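Local coordinates for protein alpha-1,4-endofucoidanase (Mariniflexile fucanivorans, PDB 6DLH) that cleaves alpha-1,4 linkages inside fucoidan chains as a retaining, endo-acting glycoside hydrolase of family GH107, and carries bound calcium ions, at residues S87-S92 with L154-E159; A170-W175 with E206-E211. All coordinates share one frame; numbering follows the deposited sequence.

Contact 1 (S87-S92 with L154-E159); sequences SPNIFS and LARIPE
Asn-89 lays its OD1 over one face of the Arg-156 guanidinium, the side chains crossing at roughly a right angle. The two segments belong to loops that follow the neighbouring parallel strands 80-84 and 143-149 of the catalytic domain, whose sheet recalls a beta/alpha barrel, as in GH29. Asn-89 OD1, 3.4 Å from Arg-156 NE, sits above the plane at too poor an angle for a hydrogen bond; amide and guanidinium planes differ by 56°. Arg-156 reaches across with its chain extended and CG anti to the backbone N (chi1 -164°). Its NH1 donates to an in-plane water, which in turn donates to Asn-89 O, and NH1 also bonds to Ser-227 OG. Shortening it to an alanine would probably leave this water and the Ser-227 hydroxyl without their shared partner and take away the flat group beneath Asn-89 OD1. Beside this, Ile-90 CG2 touches Ile-157 CG1 at 4.3 Å. A second water donates to Leu-154 O and to Ser-92 OG, itself hydrogen-bonded to Asn-152 O, and accepts a long bond from Arg-156 N. A type II' beta turn, Pro-88 to Phe-91, shapes the first loop: Phe-91 N donates to Pro-88 O at 2.9 Å.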
loop_
_atom_site.group_PDB
_atom_site.type_symbol
_atom_site.label_atom_id
_atom_site.label_comp_id
_atom_site.label_asym_id
_atom_site.label_seq_id
_atom_site.Cartn_x
_atom_site.Cartn_y
_atom_site.Cartn_z
ATOM N N SER A 87 7.728 -2.122 -4.476
ATOM C CA SER A 87 8.377 -2.667 -3.298
ATOM C C SER A 87 9.888 -2.731 -3.527
ATOM O O SER A 87 10.353 -2.513 -4.643
ATOM C CB SER A 87 7.780 -3.995 -2.937
ATOM O OG SER A 87 6.388 -3.858 -2.664
ATOM N N PRO A 88 10.722 -2.911 -2.476
ATOM C CA PRO A 88 12.176 -2.989 -2.665
ATOM C C PRO A 88 12.724 -4.282 -3.276
ATOM O O PRO A 88 12.013 -5.271 -3.400
ATOM C CB PRO A 88 12.739 -2.832 -1.241
ATOM C CG PRO A 88 11.610 -3.238 -0.318
ATOM C CD PRO A 88 10.326 -2.929 -1.060
ATOM N N ASN A 89 14.008 -4.256 -3.662
ATOM C CA ASN A 89 14.796 -5.469 -3.841
ATOM C C ASN A 89 14.195 -6.320 -4.963
ATOM O O ASN A 89 13.828 -5.794 -6.012
ATOM C CB ASN A 89 14.940 -6.208 -2.505
ATOM C CG ASN A 89 16.241 -6.961 -2.345
ATOM O OD1 ASN A 89 17.301 -6.478 -2.739
ATOM N ND2 ASN A 89 16.173 -8.136 -1.741
ATOM N N ILE A 90 14.078 -7.634 -4.724
ATOM C CA ILE A 90 13.575 -8.571 -5.721
ATOM C C ILE A 90 12.077 -8.366 -5.944
ATOM O O ILE A 90 11.492 -9.027 -6.798
ATOM C CB ILE A 90 13.905 -10.030 -5.349
ATOM C CG1 ILE A 90 13.236 -10.459 -4.039
ATOM C CG2 ILE A 90 15.414 -10.252 -5.326
ATOM C CD1 ILE A 90 13.438 -11.920 -3.682
ATOM N N PHE A 91 11.466 -7.442 -5.193
ATOM C CA PHE A 91 10.046 -7.150 -5.336
ATOM C C PHE A 91 9.847 -5.848 -6.110
ATOM O O PHE A 91 8.732 -5.334 -6.188
ATOM C CB PHE A 91 9.369 -7.097 -3.963
ATOM C CG PHE A 91 9.572 -8.334 -3.129
ATOM C CD1 PHE A 91 8.730 -9.427 -3.268
ATOM C CD2 PHE A 91 10.619 -8.415 -2.222
ATOM C CE1 PHE A 91 8.928 -10.573 -2.513
ATOM C CE2 PHE A 91 10.819 -9.563 -1.469
ATOM C CZ PHE A 91 9.972 -10.638 -1.618
ATOM N N SER A 92 10.928 -5.336 -6.706
ATOM C CA SER A 92 10.877 -4.073 -7.429
ATOM C C SER A 92 9.883 -4.088 -8.594
ATOM O O SER A 92 9.406 -3.022 -8.979
ATOM C CB SER A 92 12.245 -3.618 -7.873
ATOM O OG SER A 92 12.787 -4.511 -8.829
ATOM N N LEU A 154 12.794 -4.621 -14.160
ATOM C CA LEU A 154 13.945 -5.476 -14.422
ATOM C C LEU A 154 14.174 -6.417 -13.243
ATOM O O LEU A 154 13.681 -6.173 -12.142
ATOM C CB LEU A 154 15.187 -4.617 -14.679
ATOM C CG LEU A 154 15.283 -3.945 -16.050
ATOM C CD1 LEU A 154 14.621 -4.781 -17.138
ATOM C CD2 LEU A 154 14.698 -2.544 -16.025
ATOM N N ALA A 155 14.927 -7.492 -13.492
ATOM C CA ALA A 155 15.286 -8.445 -12.455
ATOM C C ALA A 155 16.643 -8.073 -11.861
ATOM O O ALA A 155 17.632 -7.956 -12.581
ATOM C CB ALA A 155 15.293 -9.845 -13.016
ATOM N N ARG A 156 16.671 -7.901 -10.536
ATOM C CA ARG A 156 17.869 -7.487 -9.825
ATOM C C ARG A 156 18.899 -8.610 -9.894
ATOM O O ARG A 156 20.075 -8.360 -10.142
ATOM C CB ARG A 156 17.521 -7.128 -8.377
ATOM C CG ARG A 156 18.580 -6.320 -7.641
ATOM C CD ARG A 156 18.279 -6.336 -6.156
ATOM N NE ARG A 156 19.353 -5.795 -5.340
ATOM C CZ ARG A 156 19.424 -4.537 -4.920
ATOM N NH1 ARG A 156 18.476 -3.672 -5.242
ATOM N NH2 ARG A 156 20.447 -4.150 -4.181
ATOM N N ILE A 157 18.432 -9.840 -9.660
ATOM C CA ILE A 157 19.234 -11.046 -9.778
ATOM C C ILE A 157 18.689 -11.845 -10.963
ATOM O O ILE A 157 17.790 -12.669 -10.788
ATOM C CB ILE A 157 19.176 -11.860 -8.465
ATOM C CG1 ILE A 157 19.262 -10.985 -7.207
ATOM C CG2 ILE A 157 20.202 -12.983 -8.459
ATOM C CD1 ILE A 157 20.590 -10.278 -7.008
ATOM N N PRO A 158 19.189 -11.615 -12.204
ATOM C CA PRO A 158 18.662 -12.289 -13.398
ATOM C C PRO A 158 18.774 -13.815 -13.424
ATOM O O PRO A 158 18.036 -14.471 -14.155
ATOM C CB PRO A 158 19.472 -11.672 -14.553
ATOM C CG PRO A 158 19.983 -10.363 -13.995
ATOM C CD PRO A 158 20.259 -10.662 -12.536
ATOM N N GLU A 159 19.693 -14.368 -12.624
ATOM C CA GLU A 159 19.895 -15.808 -12.546
ATOM C C GLU A 159 19.112 -16.381 -11.365
ATOM O O GLU A 159 19.378 -17.496 -10.916
ATOM C CB GLU A 159 21.387 -16.145 -12.477
HETATM O O HOH W 1 15.989 -4.065 -6.718
HETATM O O HOH W 2 13.753 -6.883 -9.415
#

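Contact 2 (A170-W175 with E206-E211); sequences ARWMEW and EFILKE
Trp-172 is the first residue of 170-175 to meet the opposite helix, its six-membered ring running up against Ile-208. Just before it, Arg-171 serves another purpose: one salt bridge of its guanidinium stays local, to Asp-167 just before the helix, and the other reaches Asp-109. The Trp-172 indole is carried across the gap by a chi1 of 162°, which sets CG trans to the backbone N. Its far corner does the touching, CH2 standing 3.7 Å from Ile-208 CG1. The neighbouring Trp-172 ring atom CZ3 lies 4.0 Å from Ile-208 CD1, so both carbons of the isoleucine's longer branch, CG1 and CD1, bear on the indole, which also packs on Cys-203. Met-173 turns to Tyr-200 and Arg-197 instead.

The pairing joins helix 168-176 to helix 198-216, two helices that follow strand 143-149 and precede strand 222-226 on the outside of the parallel-stranded catalytic domain. The backbones stay well apart, with 10.9 Å between Trp-172 CA and Ile-208 CA, and the aromatic side chains span the interval.

One turn on, Trp-175 takes the same extended first torsion (chi1 179°), and its indole lies nearly parallel to that of Trp-172. It presents an edge to Phe-207: Trp-175 CH2 is 3.9 Å from Phe-207 CD1, which lies in the indole plane. The six-membered ring of Trp-175 and the Phe-207 ring form an offset edge-to-face pair, centroids 5.9 Å apart and planes at 82°. Phe-207 also has Glu-206 CG over the centre of one face, within a wider pi-type turn at 206-209. Helix 100-104 closes against this patch through Ile-101, which touches Trp-175, Phe-207 and Ile-208, while Ala-182 of helix 181-184 packs on both Trp-175 and Phe-207.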
loop_
_atom_site.group_PDB
_atom_site.type_symbol
_atom_site.label_atom_id
_atom_site.label_comp_id
_atom_site.label_asym_id
_atom_site.label_seq_id
_atom_site.Cartn_x
_atom_site.Cartn_y
_atom_site.Cartn_z
ATOM N N ALA A 170 11.211 -10.816 -17.951
ATOM C CA ALA A 170 11.367 -11.230 -19.340
ATOM C C ALA A 170 10.387 -10.472 -20.233
ATOM O O ALA A 170 10.799 -9.826 -21.196
ATOM C CB ALA A 170 11.192 -12.728 -19.458
ATOM N N ARG A 171 9.096 -10.519 -19.874
ATOM C CA ARG A 171 8.039 -9.996 -20.725
ATOM C C ARG A 171 8.131 -8.478 -20.847
ATOM O O ARG A 171 7.752 -7.919 -21.877
ATOM C CB ARG A 171 6.655 -10.449 -20.244
ATOM C CG ARG A 171 6.386 -11.936 -20.418
ATOM C CD ARG A 171 4.979 -12.311 -19.991
ATOM N NE ARG A 171 4.837 -13.735 -19.721
ATOM C CZ ARG A 171 3.774 -14.300 -19.150
ATOM N NH1 ARG A 171 3.737 -15.611 -18.978
ATOM N NH2 ARG A 171 2.756 -13.558 -18.749
ATOM N N TRP A 172 8.609 -7.811 -19.790
ATOM C CA TRP A 172 8.755 -6.363 -19.831
ATOM C C TRP A 172 9.771 -5.976 -20.901
ATOM O O TRP A 172 9.513 -5.081 -21.705
ATOM C CB TRP A 172 9.150 -5.797 -18.460
ATOM C CG TRP A 172 9.732 -4.415 -18.520
ATOM C CD1 TRP A 172 10.995 -4.041 -18.160
ATOM C CD2 TRP A 172 9.083 -3.217 -18.985
ATOM N NE1 TRP A 172 11.169 -2.695 -18.345
ATOM C CE2 TRP A 172 10.018 -2.163 -18.857
ATOM C CE3 TRP A 172 7.806 -2.923 -19.478
ATOM C CZ2 TRP A 172 9.713 -0.848 -19.204
ATOM C CZ3 TRP A 172 7.511 -1.622 -19.833
ATOM C CH2 TRP A 172 8.451 -0.600 -19.694
ATOM N N MET A 173 10.932 -6.646 -20.866
ATOM C CA MET A 173 11.985 -6.462 -21.854
ATOM C C MET A 173 11.434 -6.800 -23.240
ATOM O O MET A 173 11.612 -6.028 -24.181
ATOM C CB MET A 173 13.190 -7.355 -21.537
ATOM C CG MET A 173 14.098 -6.818 -20.436
ATOM S SD MET A 173 15.017 -8.168 -19.648
ATOM C CE MET A 173 16.557 -7.349 -19.251
ATOM N N GLU A 174 10.724 -7.937 -23.332
ATOM C CA GLU A 174 10.067 -8.382 -24.552
ATOM C C GLU A 174 9.212 -7.254 -25.127
ATOM O O GLU A 174 9.335 -6.925 -26.305
ATOM C CB GLU A 174 9.202 -9.615 -24.285
ATOM C CG GLU A 174 9.174 -10.597 -25.440
ATOM C CD GLU A 174 10.399 -11.498 -25.484
ATOM O OE1 GLU A 174 11.268 -11.267 -26.349
ATOM O OE2 GLU A 174 10.484 -12.423 -24.645
ATOM N N TRP A 175 8.360 -6.658 -24.281
ATOM C CA TRP A 175 7.467 -5.590 -24.705
ATOM C C TRP A 175 8.268 -4.415 -25.258
ATOM O O TRP A 175 7.777 -3.662 -26.098
ATOM C CB TRP A 175 6.548 -5.142 -23.558
ATOM C CG TRP A 175 5.629 -4.017 -23.939
ATOM C CD1 TRP A 175 4.370 -4.138 -24.450
ATOM C CD2 TRP A 175 5.898 -2.600 -23.875
ATOM N NE1 TRP A 175 3.835 -2.902 -24.700
ATOM C CE2 TRP A 175 4.746 -1.938 -24.357
ATOM C CE3 TRP A 175 6.984 -1.823 -23.452
ATOM C CZ2 TRP A 175 4.651 -0.548 -24.424
ATOM C CZ3 TRP A 175 6.891 -0.449 -23.517
ATOM C CH2 TRP A 175 5.739 0.180 -23.997
ATOM N N GLU A 206 9.612 6.718 -19.220
ATOM C CA GLU A 206 8.777 7.392 -20.207
ATOM C C GLU A 206 7.361 6.815 -20.216
ATOM O O GLU A 206 6.401 7.576 -20.274
ATOM C CB GLU A 206 9.431 7.381 -21.593
ATOM C CG GLU A 206 8.596 8.039 -22.686
ATOM C CD GLU A 206 8.515 9.559 -22.666
ATOM O OE1 GLU A 206 9.454 10.199 -22.151
ATOM O OE2 GLU A 206 7.510 10.104 -23.173
ATOM N N PHE A 207 7.237 5.484 -20.152
ATOM C CA PHE A 207 5.954 4.834 -20.385
ATOM C C PHE A 207 5.259 4.427 -19.084
ATOM O O PHE A 207 4.030 4.486 -18.998
ATOM C CB PHE A 207 6.090 3.695 -21.398
ATOM C CG PHE A 207 6.308 4.177 -22.812
ATOM C CD1 PHE A 207 7.394 3.737 -23.555
ATOM C CD2 PHE A 207 5.445 5.100 -23.389
ATOM C CE1 PHE A 207 7.597 4.198 -24.848
ATOM C CE2 PHE A 207 5.648 5.561 -24.681
ATOM C CZ PHE A 207 6.726 5.108 -25.408
ATOM N N ILE A 208 6.044 4.002 -18.085
ATOM C CA ILE A 208 5.472 3.584 -16.816
ATOM C C ILE A 208 5.453 4.759 -15.841
ATOM O O ILE A 208 4.380 5.169 -15.402
ATOM C CB ILE A 208 6.182 2.339 -16.245
ATOM C CG1 ILE A 208 6.319 1.219 -17.284
ATOM C CG2 ILE A 208 5.486 1.855 -14.979
ATOM C CD1 ILE A 208 5.007 0.599 -17.726
ATOM N N LEU A 209 6.633 5.312 -15.530
ATOM C CA LEU A 209 6.778 6.274 -14.446
ATOM C C LEU A 209 6.020 7.566 -14.741
ATOM O O LEU A 209 5.402 8.130 -13.839
ATOM C CB LEU A 209 8.264 6.537 -14.176
ATOM C CG LEU A 209 8.579 7.539 -13.061
ATOM C CD1 LEU A 209 8.043 7.063 -11.716
ATOM C CD2 LEU A 209 10.078 7.785 -12.966
ATOM N N LYS A 210 6.061 8.032 -15.997
ATOM C CA LYS A 210 5.499 9.335 -16.325
ATOM C C LYS A 210 3.972 9.294 -16.269
ATOM O O LYS A 210 3.341 10.305 -15.967
ATOM C CB LYS A 210 5.992 9.857 -17.680
ATOM C CG LYS A 210 5.518 11.264 -18.035
ATOM C CD LYS A 210 6.319 11.962 -19.116
ATOM C CE LYS A 210 5.687 11.881 -20.489
ATOM N NZ LYS A 210 6.144 12.994 -21.357
ATOM N N GLU A 211 3.391 8.124 -16.562
ATOM C CA GLU A 211 1.944 7.966 -16.619
ATOM C C GLU A 211 1.378 8.122 -15.208
ATOM O O GLU A 211 0.400 8.840 -14.990
ATOM C CB GLU A 211 1.575 6.606 -17.221
#

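Contacts 1 and 2 follow one another along the chain and lie on the same side of its centre, their own centres about 15 Å apart. Leu-154 joins them: in contact 1 its carbonyl holds a shared water, while its CD1 packs on the first helix of contact 2, 3.8 Å from Trp-172 CD1 and also 3.8 Å from Met-173 CE. Leu-154 further touches Tyr-200 and Met-201, so the loop reaches both helices of contact 2. The character changes on the way, from water-bridged polar loops to purely apolar and aromatic helix packing. Both lie in the catalytic domain of a chain that also holds Ig-like domains, and neither lies at a calcium site.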